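Local coordinates for protein cellulose 1,4-beta-cellobiosidase (Thermobifida fusca, PDB 4JJJ) that probably hydrolyses cellulose to cellobiose as a cellobiohydrolase, this chain being its glycoside hydrolase family 48 catalytic domain with cello-oligosaccharide bound, at residues R264-I275 against K290-Y301. The protein carries 1 engineered substitution. Residues are numbered along the deposited sequence; the frame is centred on the assembly and turned at random.
Sequences RYAMFDKYFKKI and KDSAHYLLSWYY. With BGC (beta-D-glucopyranose), chain D; BGC (beta-D-glucopyranose), chain B; BGC (beta-D-glucopyranose), chain C; BGC (beta-D-glucopyranose), chain E.
Met267 O takes two backbone bonds from 290-301: His294 N comes in nearly along the C=O axis at 2.8 Å, and Tyr295 N lies on a lone pair in the carbonyl plane. The same oxygen sits over the centre of the His294 ring, swung there by CG lying between the backbone N and the carbonyl carbon (chi1 52°). Within its own segment, His294 ND1 accepts Leu296 N in the ring plane at 3.1 Å, fixing the ring's rotation. With an alanine here, Leu296 N would probably lose this acceptor and a gap would open over Met267 O. Ala266 O takes Ser298 OG in plane, on a lone pair, at 2.6 Å, and Ser298 N from above the plane; Ser319 is a second partner of that hydroxyl.

Beyond this, Phe268 bridges to Ala293, whose CB lies over one face of the Phe268 ring, while Asp269 N bonds Ser292 O at 3.0 Å. Tyr265 CB covers a face of the Tyr301 ring, 3.7 Å from its centroid. Asp269 OD2, in an Asx turn, receives Tyr271 N and Lys273 N from opposite faces of the carboxylate, holding the bend that presents Lys270 and Tyr271; Ser320 and Tyr385 bond the same carboxylate.

At the sugar end, Lys270 NZ, also salt-bridged to Glu108, donates to O2 of the chain D glucose at 3.1 Å, and that O2 donates on to Tyr300 OH. Tyr271 OH holds glucose E, and Trp299 NE1 glucose B. Backbone bonds, tightened by Ser298, His294 and Asp269, thus set polar and aromatic groups along the bound sugars.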
# COMPACT_ATOMS: atom_id res chain seq x y z
N ARG A 264 3.80 3.48 -13.94
CA ARG A 264 2.67 3.50 -14.91
C ARG A 264 1.95 2.18 -15.11
O ARG A 264 0.82 2.18 -15.53
CB ARG A 264 3.09 4.08 -16.29
CG ARG A 264 3.65 5.51 -16.22
CD ARG A 264 4.03 6.09 -17.57
NE ARG A 264 5.14 5.36 -18.10
CZ ARG A 264 5.47 5.23 -19.41
NH1 ARG A 264 4.66 5.64 -20.37
NH2 ARG A 264 6.58 4.60 -19.71
N TYR A 265 2.58 1.07 -14.88
CA TYR A 265 1.87 -0.24 -14.97
C TYR A 265 0.63 -0.24 -14.09
O TYR A 265 -0.39 -0.88 -14.44
CB TYR A 265 2.80 -1.41 -14.54
CG TYR A 265 3.50 -1.98 -15.71
CD1 TYR A 265 2.83 -2.77 -16.64
CD2 TYR A 265 4.84 -1.72 -15.87
CE1 TYR A 265 3.49 -3.31 -17.74
CE2 TYR A 265 5.52 -2.21 -16.98
CZ TYR A 265 4.87 -3.05 -17.90
OH TYR A 265 5.49 -3.53 -19.06
N ALA A 266 0.60 0.50 -12.95
CA ALA A 266 -0.57 0.58 -12.10
C ALA A 266 -1.78 1.29 -12.77
O ALA A 266 -2.87 1.19 -12.26
CB ALA A 266 -0.20 1.28 -10.78
N MET A 267 -1.51 2.00 -13.88
CA MET A 267 -2.50 2.79 -14.58
C MET A 267 -3.34 2.02 -15.57
O MET A 267 -4.25 2.59 -16.21
CB MET A 267 -1.81 3.93 -15.28
CG MET A 267 -1.19 4.97 -14.38
SD MET A 267 -0.53 6.30 -15.40
CE MET A 267 0.42 7.22 -14.24
N PHE A 268 -3.02 0.72 -15.70
CA PHE A 268 -3.62 -0.15 -16.75
C PHE A 268 -4.56 -1.18 -16.19
O PHE A 268 -4.29 -1.75 -15.13
CB PHE A 268 -2.56 -0.76 -17.64
CG PHE A 268 -1.94 0.23 -18.50
CD1 PHE A 268 -0.95 1.06 -17.97
CD2 PHE A 268 -2.35 0.45 -19.81
CE1 PHE A 268 -0.38 2.07 -18.74
CE2 PHE A 268 -1.78 1.44 -20.57
CZ PHE A 268 -0.79 2.27 -20.06
N ASP A 269 -5.59 -1.52 -16.94
CA ASP A 269 -6.44 -2.67 -16.60
C ASP A 269 -5.55 -3.93 -16.38
O ASP A 269 -4.54 -4.10 -17.06
CB ASP A 269 -7.42 -2.92 -17.76
CG ASP A 269 -8.36 -4.07 -17.48
OD1 ASP A 269 -9.38 -3.82 -16.79
OD2 ASP A 269 -8.07 -5.18 -17.97
N LYS A 270 -6.01 -4.83 -15.51
CA LYS A 270 -5.25 -5.99 -15.17
C LYS A 270 -4.74 -6.71 -16.42
O LYS A 270 -3.59 -7.11 -16.48
CB LYS A 270 -6.06 -6.89 -14.31
CG LYS A 270 -5.36 -8.05 -13.68
CD LYS A 270 -6.28 -8.98 -12.86
CE LYS A 270 -5.52 -10.16 -12.29
NZ LYS A 270 -6.44 -10.98 -11.48
N TYR A 271 -5.68 -7.00 -17.34
CA TYR A 271 -5.34 -7.72 -18.53
C TYR A 271 -5.38 -6.83 -19.78
O TYR A 271 -5.61 -7.30 -20.93
CB TYR A 271 -6.25 -8.95 -18.69
CG TYR A 271 -5.97 -10.01 -17.67
CD1 TYR A 271 -4.84 -10.79 -17.78
CD2 TYR A 271 -6.85 -10.17 -16.56
CE1 TYR A 271 -4.54 -11.75 -16.77
CE2 TYR A 271 -6.56 -11.12 -15.57
CZ TYR A 271 -5.39 -11.88 -15.71
OH TYR A 271 -5.18 -12.84 -14.70
N PHE A 272 -5.05 -5.57 -19.61
CA PHE A 272 -4.95 -4.59 -20.64
C PHE A 272 -6.23 -4.56 -21.51
O PHE A 272 -6.13 -4.34 -22.70
CB PHE A 272 -3.66 -4.81 -21.48
CG PHE A 272 -2.39 -4.59 -20.67
CD1 PHE A 272 -1.88 -3.31 -20.50
CD2 PHE A 272 -1.73 -5.68 -20.07
CE1 PHE A 272 -0.77 -3.17 -19.67
CE2 PHE A 272 -0.60 -5.52 -19.28
CZ PHE A 272 -0.16 -4.23 -19.05
N LYS A 273 -7.36 -4.78 -20.89
CA LYS A 273 -8.64 -4.56 -21.61
C LYS A 273 -8.87 -3.12 -21.85
O LYS A 273 -8.49 -2.23 -21.08
CB LYS A 273 -9.78 -5.02 -20.80
CG LYS A 273 -9.84 -6.47 -20.45
CD LYS A 273 -10.20 -7.38 -21.55
CE LYS A 273 -10.99 -8.60 -21.04
NZ LYS A 273 -11.28 -9.41 -22.26
N LYS A 274 -9.62 -2.83 -22.90
CA LYS A 274 -10.04 -1.48 -23.08
C LYS A 274 -10.87 -1.01 -21.89
O LYS A 274 -11.78 -1.72 -21.39
CB LYS A 274 -10.94 -1.40 -24.30
CG LYS A 274 -11.47 -0.01 -24.67
CD LYS A 274 -12.29 -0.16 -25.98
CE LYS A 274 -12.83 1.17 -26.46
NZ LYS A 274 -11.80 2.03 -27.11
N ILE A 275 -10.60 0.20 -21.43
CA ILE A 275 -11.40 0.75 -20.35
C ILE A 275 -12.77 1.20 -20.75
O ILE A 275 -12.95 1.89 -21.78
CB ILE A 275 -10.71 1.97 -19.69
CG1 ILE A 275 -9.30 1.62 -19.24
CG2 ILE A 275 -11.64 2.54 -18.61
CD1 ILE A 275 -9.22 0.62 -18.12
N LYS A 290 -2.90 2.97 -25.57
CA LYS A 290 -3.31 3.32 -24.24
C LYS A 290 -4.79 3.29 -23.98
O LYS A 290 -5.22 3.88 -22.98
CB LYS A 290 -2.79 4.74 -23.91
CG LYS A 290 -1.29 5.07 -24.21
CD LYS A 290 -0.45 4.79 -23.05
CE LYS A 290 1.09 4.71 -23.23
NZ LYS A 290 1.67 6.10 -23.30
N ASP A 291 -5.60 2.58 -24.76
CA ASP A 291 -7.01 2.58 -24.46
C ASP A 291 -7.38 1.68 -23.26
O ASP A 291 -8.49 1.73 -22.76
CB ASP A 291 -7.88 2.26 -25.67
CG ASP A 291 -7.78 0.89 -26.15
OD1 ASP A 291 -7.20 0.01 -25.52
OD2 ASP A 291 -8.30 0.67 -27.34
N SER A 292 -6.37 0.93 -22.78
CA SER A 292 -6.45 0.10 -21.58
C SER A 292 -5.96 0.90 -20.33
O SER A 292 -5.91 0.31 -19.25
CB SER A 292 -5.61 -1.16 -21.70
OG SER A 292 -4.28 -0.87 -22.06
N ALA A 293 -5.63 2.18 -20.48
CA ALA A 293 -5.26 2.99 -19.33
C ALA A 293 -6.43 3.68 -18.69
O ALA A 293 -7.13 4.43 -19.35
CB ALA A 293 -4.19 3.98 -19.72
N HIS A 294 -6.60 3.47 -17.37
CA HIS A 294 -7.55 4.23 -16.50
C HIS A 294 -6.85 5.42 -15.86
O HIS A 294 -7.52 6.32 -15.39
CB HIS A 294 -8.23 3.33 -15.49
CG HIS A 294 -7.30 2.50 -14.69
ND1 HIS A 294 -6.37 3.07 -13.82
CD2 HIS A 294 -7.12 1.17 -14.64
CE1 HIS A 294 -5.71 2.08 -13.25
NE2 HIS A 294 -6.14 0.92 -13.72
N TYR A 295 -5.49 5.42 -15.90
CA TYR A 295 -4.75 6.61 -15.44
C TYR A 295 -4.92 6.90 -13.98
O TYR A 295 -4.59 8.02 -13.54
CB TYR A 295 -5.10 7.83 -16.29
CG TYR A 295 -4.60 7.72 -17.71
CD1 TYR A 295 -3.25 7.78 -18.02
CD2 TYR A 295 -5.53 7.58 -18.73
CE1 TYR A 295 -2.85 7.73 -19.36
CE2 TYR A 295 -5.16 7.48 -20.03
CZ TYR A 295 -3.84 7.63 -20.35
OH TYR A 295 -3.35 7.57 -21.69
N LEU A 296 -5.28 5.90 -13.18
CA LEU A 296 -5.29 6.01 -11.74
C LEU A 296 -4.24 5.13 -11.12
O LEU A 296 -3.70 4.23 -11.81
CB LEU A 296 -6.68 5.61 -11.21
CG LEU A 296 -7.81 6.49 -11.66
CD1 LEU A 296 -9.13 5.93 -11.15
CD2 LEU A 296 -7.69 7.94 -11.25
N LEU A 297 -3.87 5.37 -9.85
CA LEU A 297 -2.96 4.47 -9.11
C LEU A 297 -3.80 3.30 -8.58
O LEU A 297 -4.46 3.45 -7.53
CB LEU A 297 -2.20 5.15 -8.00
CG LEU A 297 -1.12 6.09 -8.54
CD1 LEU A 297 -0.65 7.00 -7.46
CD2 LEU A 297 0.14 5.18 -8.86
N SER A 298 -3.84 2.20 -9.35
CA SER A 298 -4.56 1.06 -8.93
C SER A 298 -3.88 0.27 -7.78
O SER A 298 -2.84 0.66 -7.30
CB SER A 298 -4.87 0.17 -10.08
OG SER A 298 -3.68 -0.53 -10.46
N TRP A 299 -4.59 -0.77 -7.34
CA TRP A 299 -4.15 -1.49 -6.16
C TRP A 299 -2.87 -2.19 -6.35
O TRP A 299 -2.12 -2.40 -5.41
CB TRP A 299 -5.21 -2.51 -5.79
CG TRP A 299 -5.13 -3.10 -4.40
CD1 TRP A 299 -4.61 -4.29 -4.03
CD2 TRP A 299 -5.72 -2.54 -3.24
NE1 TRP A 299 -4.85 -4.53 -2.70
CE2 TRP A 299 -5.55 -3.46 -2.19
CE3 TRP A 299 -6.44 -1.39 -3.01
CZ2 TRP A 299 -6.05 -3.20 -0.90
CZ3 TRP A 299 -6.87 -1.10 -1.74
CH2 TRP A 299 -6.67 -1.99 -0.69
N TYR A 300 -2.50 -2.56 -7.56
CA TYR A 300 -1.23 -3.27 -7.80
C TYR A 300 -0.89 -3.32 -9.30
O TYR A 300 -1.68 -3.08 -10.17
CB TYR A 300 -1.17 -4.74 -7.21
CG TYR A 300 -2.21 -5.67 -7.85
CD1 TYR A 300 -1.89 -6.50 -8.94
CD2 TYR A 300 -3.55 -5.70 -7.36
CE1 TYR A 300 -2.84 -7.33 -9.53
CE2 TYR A 300 -4.50 -6.57 -7.95
CZ TYR A 300 -4.09 -7.40 -8.95
OH TYR A 300 -5.02 -8.26 -9.56
N TYR A 301 0.37 -3.64 -9.56
CA TYR A 301 0.76 -4.34 -10.81
C TYR A 301 1.64 -5.51 -10.38
O TYR A 301 2.18 -5.57 -9.29
CB TYR A 301 1.41 -3.37 -11.79
CG TYR A 301 2.79 -2.81 -11.47
CD1 TYR A 301 2.94 -1.56 -10.88
CD2 TYR A 301 3.96 -3.51 -11.78
CE1 TYR A 301 4.23 -1.03 -10.63
CE2 TYR A 301 5.20 -2.98 -11.54
CZ TYR A 301 5.35 -1.74 -10.98
OH TYR A 301 6.56 -1.19 -10.81
C2 BGC D . -3.39 -11.29 -9.03
C3 BGC D . -3.21 -12.57 -9.83
C4 BGC D . -1.75 -12.97 -9.95
C5 BGC D . -1.05 -12.95 -8.62
C6 BGC D . 0.42 -13.14 -8.65
C1 BGC D . -2.64 -11.43 -7.68
O2 BGC D . -4.76 -10.95 -8.82
O3 BGC D . -3.80 -12.40 -11.15
O4 BGC D . -1.78 -14.34 -10.46
O5 BGC D . -1.27 -11.67 -7.95
O6 BGC D . 0.97 -13.22 -7.35
C2 BGC B . -2.43 -5.02 -0.07
C3 BGC B . -2.43 -6.42 -0.70
C4 BGC B . -1.65 -6.38 -1.97
C5 BGC B . -0.25 -5.86 -1.82
C6 BGC B . 0.55 -5.78 -3.12
C1 BGC B . -1.01 -4.53 -0.05
O1 BGC B . -0.98 -3.19 0.45
O2 BGC B . -3.01 -4.99 1.25
O3 BGC B . -3.82 -6.73 -0.99
O4 BGC B . -1.48 -7.81 -2.27
O5 BGC B . -0.35 -4.52 -1.30
O6 BGC B . -0.21 -4.97 -4.07
C2 BGC C . -0.79 -9.48 -3.93
C3 BGC C . -1.04 -9.91 -5.33
C4 BGC C . -2.54 -10.08 -5.65
C5 BGC C . -3.22 -8.77 -5.17
C6 BGC C . -4.70 -8.85 -5.50
C1 BGC C . -1.59 -8.22 -3.63
O2 BGC C . 0.58 -9.28 -3.71
O3 BGC C . -0.31 -11.07 -5.51
O4 BGC C . -2.76 -10.14 -7.08
O5 BGC C . -2.98 -8.47 -3.80
O6 BGC C . -5.30 -9.72 -4.52
C2 BGC E . -0.72 -16.05 -11.56
C3 BGC E . 0.14 -16.38 -12.78
C4 BGC E . -0.53 -15.83 -14.06
C5 BGC E . -0.83 -14.34 -13.87
C6 BGC E . -1.65 -13.76 -15.07
C1 BGC E . -0.91 -14.53 -11.50
O2 BGC E . 0.01 -16.49 -10.42
O3 BGC E . 0.25 -17.82 -12.84
O4 BGC E . 0.36 -15.92 -15.17
O5 BGC E . -1.62 -14.18 -12.69
O6 BGC E . -2.96 -14.32 -15.15
O HOH W 1 -9.40 2.42 -28.76
O HOH W 2 -10.78 3.25 -23.10